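Side-chain contacts in diacylglycerol kinase (Bacillus anthracis, PDB 3S40), which probably phosphorylates diacylglycerol to phosphatidic acid, with ATP as the likely phosphate donor: residues G204-G208 against G209-F213; N216-C219 against D220-T223. All blocks are in the same frame, centred on the assembly; numbering follows the deposited sequence.

Interaction 1: G204-G208 against G209-F213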
loop_
_atom_site.group_PDB
_atom_site.type_symbol
_atom_site.label_atom_id
_atom_site.label_comp_id
_atom_site.label_asym_id
_atom_site.label_seq_id
_atom_site.Cartn_x
_atom_site.Cartn_y
_atom_site.Cartn_z
ATOM N N GLY A 204 -5.139 -1.182 1.389
ATOM C CA GLY A 204 -4.504 -2.334 0.782
ATOM C C GLY A 204 -5.062 -3.651 1.290
ATOM O O GLY A 204 -5.629 -3.732 2.379
ATOM N N GLU A 205 -4.874 -4.698 0.498
ATOM C CA GLU A 205 -5.539 -5.971 0.739
ATOM C C GLU A 205 -4.608 -6.961 1.438
ATOM O O GLU A 205 -4.996 -8.076 1.743
ATOM C CB GLU A 205 -6.123 -6.486 -0.594
ATOM C CG GLU A 205 -6.983 -5.381 -1.270
ATOM C CD GLU A 205 -7.541 -5.745 -2.655
ATOM O OE1 GLU A 205 -7.908 -4.822 -3.426
ATOM O OE2 GLU A 205 -7.615 -6.944 -2.978
ATOM N N TYR A 206 -3.382 -6.517 1.726
ATOM C CA TYR A 206 -2.398 -7.346 2.399
ATOM C C TYR A 206 -1.684 -6.531 3.455
ATOM O O TYR A 206 -1.471 -5.338 3.283
ATOM C CB TYR A 206 -1.362 -7.887 1.401
ATOM C CG TYR A 206 -1.869 -9.060 0.623
ATOM C CD1 TYR A 206 -1.494 -10.353 0.963
ATOM C CD2 TYR A 206 -2.757 -8.884 -0.430
ATOM C CE1 TYR A 206 -1.966 -11.438 0.262
ATOM C CE2 TYR A 206 -3.225 -9.965 -1.138
ATOM C CZ TYR A 206 -2.839 -11.239 -0.787
ATOM O OH TYR A 206 -3.317 -12.324 -1.501
ATOM N N LEU A 207 -1.291 -7.186 4.538
ATOM C CA LEU A 207 -0.567 -6.522 5.615
ATOM C C LEU A 207 0.399 -7.507 6.227
ATOM O O LEU A 207 -0.019 -8.565 6.707
ATOM C CB LEU A 207 -1.549 -6.063 6.692
ATOM C CG LEU A 207 -2.036 -4.622 6.636
ATOM C CD1 LEU A 207 -3.540 -4.543 6.888
ATOM C CD2 LEU A 207 -1.251 -3.795 7.650
ATOM N N GLY A 208 1.683 -7.160 6.221
ATOM C CA GLY A 208 2.711 -8.020 6.781
ATOM C C GLY A 208 2.909 -9.285 5.977
ATOM O O GLY A 208 3.135 -10.358 6.533
ATOM N N GLY A 209 2.815 -9.163 4.658
ATOM C CA GLY A 209 3.039 -10.296 3.778
ATOM C C GLY A 209 1.846 -11.232 3.635
ATOM O O GLY A 209 1.874 -12.151 2.806
ATOM N N ILE A 210 0.797 -11.009 4.429
ATOM C CA ILE A 210 -0.391 -11.868 4.374
ATOM C C ILE A 210 -1.683 -11.084 4.176
ATOM O O ILE A 210 -1.731 -9.872 4.387
ATOM C CB ILE A 210 -0.545 -12.720 5.657
ATOM C CG1 ILE A 210 -0.833 -11.804 6.852
ATOM C CG2 ILE A 210 0.694 -13.606 5.859
ATOM C CD1 ILE A 210 -0.973 -12.516 8.181
ATOM N N PRO A 211 -2.753 -11.786 3.788
ATOM C CA PRO A 211 -4.012 -11.083 3.557
ATOM C C PRO A 211 -4.379 -10.226 4.769
ATOM O O PRO A 211 -4.188 -10.640 5.909
ATOM C CB PRO A 211 -5.016 -12.221 3.358
ATOM C CG PRO A 211 -4.168 -13.362 2.824
ATOM C CD PRO A 211 -2.870 -13.239 3.566
ATOM N N SER A 212 -4.865 -9.021 4.501
ATOM C CA SER A 212 -5.301 -8.108 5.540
ATOM C C SER A 212 -6.334 -8.776 6.436
ATOM O O SER A 212 -7.235 -9.468 5.950
ATOM C CB SER A 212 -5.917 -6.861 4.897
ATOM O OG SER A 212 -6.610 -6.076 5.846
ATOM N N PHE A 213 -6.219 -8.550 7.743
ATOM C CA PHE A 213 -7.227 -9.034 8.683
ATOM C C PHE A 213 -8.536 -8.227 8.644
ATOM O O PHE A 213 -9.518 -8.593 9.295
ATOM C CB PHE A 213 -6.652 -9.070 10.106
ATOM C CG PHE A 213 -6.065 -7.756 10.566
ATOM C CD1 PHE A 213 -6.896 -6.685 10.875
ATOM C CD2 PHE A 213 -4.692 -7.604 10.708
ATOM C CE1 PHE A 213 -6.380 -5.485 11.313
ATOM C CE2 PHE A 213 -4.152 -6.395 11.146
ATOM C CZ PHE A 213 -4.998 -5.332 11.452
#
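With CG anti to its own carbonyl carbon (chi1 -79°), Tyr206 lays its ring over Pro211, while Ser212, with OG anti to the backbone N, sets that oxygen beside Leu207. Both pairs form across a short beta hairpin whose tip is a type I' turn from Leu207 to Ile210, with Gly208 and Gly209 in the two left-handed positions. Pro211 CA sits over one face of the Tyr206 ring, 4.1 Å from its centroid and 28° off the normal, a CH-pi contact. Around the ring, CE1 also meets Pro211 CD at 3.9 Å, and Gly209 O lies near the ring plane at the edge.

Two backbone hydrogen bonds hold the arms together. Leu207 N donates to Ile210 O at 2.7 Å, and Ser212 N to Glu205 O at 2.9 Å. The return bond, Ile210 N to Leu207 O, is weak at 3.4 Å. The turn is gripped from outside by Asp102, which takes Gly208 N on OD2 and Gly209 N on OD1. Ser212 OG accepts from Ile214 N, and Leu207 CD1 packs against that same OG at 3.6 Å.

Interaction 2: N216-C219 against D220-T223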
loop_
_atom_site.group_PDB
_atom_site.type_symbol
_atom_site.label_atom_id
_atom_site.label_comp_id
_atom_site.label_asym_id
_atom_site.label_seq_id
_atom_site.Cartn_x
_atom_site.Cartn_y
_atom_site.Cartn_z
ATOM N N ASN A 216 -12.986 -7.890 3.510
ATOM C CA ASN A 216 -13.308 -7.197 2.270
ATOM C C ASN A 216 -12.708 -5.804 2.051
ATOM O O ASN A 216 -13.299 -4.993 1.357
ATOM C CB ASN A 216 -14.826 -7.139 2.036
ATOM C CG ASN A 216 -15.175 -6.943 0.557
ATOM O OD1 ASN A 216 -14.544 -7.542 -0.322
ATOM N ND2 ASN A 216 -16.163 -6.088 0.278
ATOM N N VAL A 217 -11.546 -5.508 2.613
ATOM C CA VAL A 217 -10.888 -4.260 2.229
ATOM C C VAL A 217 -10.440 -4.413 0.760
ATOM O O VAL A 217 -10.038 -5.492 0.355
ATOM C CB VAL A 217 -9.695 -3.940 3.151
ATOM C CG1 VAL A 217 -8.780 -5.156 3.267
ATOM C CG2 VAL A 217 -8.941 -2.708 2.660
ATOM N N LYS A 218 -10.562 -3.354 -0.038
ATOM C CA LYS A 218 -10.194 -3.383 -1.456
ATOM C C LYS A 218 -9.469 -2.095 -1.798
ATOM O O LYS A 218 -9.859 -1.026 -1.310
ATOM C CB LYS A 218 -11.430 -3.450 -2.352
ATOM C CG LYS A 218 -12.288 -4.687 -2.206
ATOM C CD LYS A 218 -11.656 -5.891 -2.882
ATOM C CE LYS A 218 -12.591 -7.090 -2.757
ATOM N NZ LYS A 218 -12.020 -8.361 -3.295
ATOM N N CYS A 219 -8.437 -2.173 -2.646
ATOM C CA CYS A 219 -7.676 -0.965 -2.959
ATOM C C CYS A 219 -8.386 -0.051 -3.972
ATOM O O CYS A 219 -7.957 1.083 -4.194
ATOM C CB CYS A 219 -6.276 -1.318 -3.488
ATOM S SG CYS A 219 -6.296 -2.132 -5.120
ATOM N N ASP A 220 -9.454 -0.546 -4.597
ATOM C CA ASP A 220 -10.104 0.177 -5.698
ATOM C C ASP A 220 -11.644 0.245 -5.613
ATOM O O ASP A 220 -12.312 0.440 -6.638
ATOM C CB ASP A 220 -9.720 -0.465 -7.037
ATOM C CG ASP A 220 -10.117 -1.932 -7.110
ATOM O OD1 ASP A 220 -10.645 -2.449 -6.098
ATOM O OD2 ASP A 220 -9.902 -2.573 -8.168
ATOM N N ASP A 221 -12.216 0.082 -4.421
ATOM C CA ASP A 221 -13.679 0.155 -4.307
ATOM C C ASP A 221 -14.223 1.547 -3.936
ATOM O O ASP A 221 -15.410 1.709 -3.686
ATOM C CB ASP A 221 -14.229 -0.922 -3.379
ATOM C CG ASP A 221 -13.883 -0.682 -1.909
ATOM O OD1 ASP A 221 -14.320 -1.513 -1.078
ATOM O OD2 ASP A 221 -13.178 0.311 -1.590
ATOM N N GLY A 222 -13.354 2.549 -3.922
ATOM C CA GLY A 222 -13.775 3.917 -3.691
ATOM C C GLY A 222 -14.067 4.284 -2.247
ATOM O O GLY A 222 -14.575 5.371 -1.964
ATOM N N THR A 223 -13.769 3.381 -1.322
ATOM C CA THR A 223 -13.952 3.684 0.098
ATOM C C THR A 223 -12.765 3.184 0.899
ATOM O O THR A 223 -11.936 2.411 0.398
ATOM C CB THR A 223 -15.236 3.044 0.691
ATOM O OG1 THR A 223 -15.078 1.623 0.759
ATOM C CG2 THR A 223 -16.473 3.382 -0.142
#
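Lys218 and Asp221 meet through van der Waals contact, their side chains crossing at about a right angle. The aliphatic root of the lysine does the touching: CB lies 3.7 Å from Asp221 OD1, and CG is 3.9 Å from the same oxygen. A turn about the CB-CG bond (chi2 -76°) then leads the amino end away from the aspartate. Cys219 has SG between its backbone N and carbonyl carbon, which keeps the sulfur 3.6 Å from Asp220 N; the cysteine also packs on Phe103 and Thr106 of helix 102-106.

No hydrogen bond crosses between 216-219 and 220-223; two side-chain bonds form within 220-223. Thr223 N donates to Asp221 OD2 at 3.1 Å, closing an Asx turn in the loop that leads into strand 224-230 of the YegS-type C-terminal beta domain. The N-H comes from above the carboxylate plane, 45° out of it. Thr223 OG1 adds a weak bond to the same OD2 at 3.3 Å, and Gly222, at positive phi, carries the chain round between Asp221 and Thr223.

Charge pairing involves lysines from elsewhere in the chain: Asp221 OD1 forms a salt bridge with Lys258, and Asp220 OD2 with Lys126. Lys218 is the nearer lysine in sequence, yet its NZ stays 6.7 Å from Asp220 OD1, so any attraction between them would act only at a distance.

Interaction 1 comes first along the chain and interaction 2 follows, their centres about 13 Å apart. Both belong to the long connection between strands 198-202 and 224-230, which are antiparallel neighbours in one six-stranded sheet of the C-terminal beta domain. The two touch directly: Glu205 OE1 lies 2.8 Å from Cys219 N, a probable hydrogen bond, and Gly204 O packs on Val217 CG2 at 3.5 Å. Helix 102-106, from the catalytic-domain family region, meets both, with Thr106 touching Tyr206 in the first and Cys219 in the second. The connection therefore joins the beta domain to the catalytic region at two successive places.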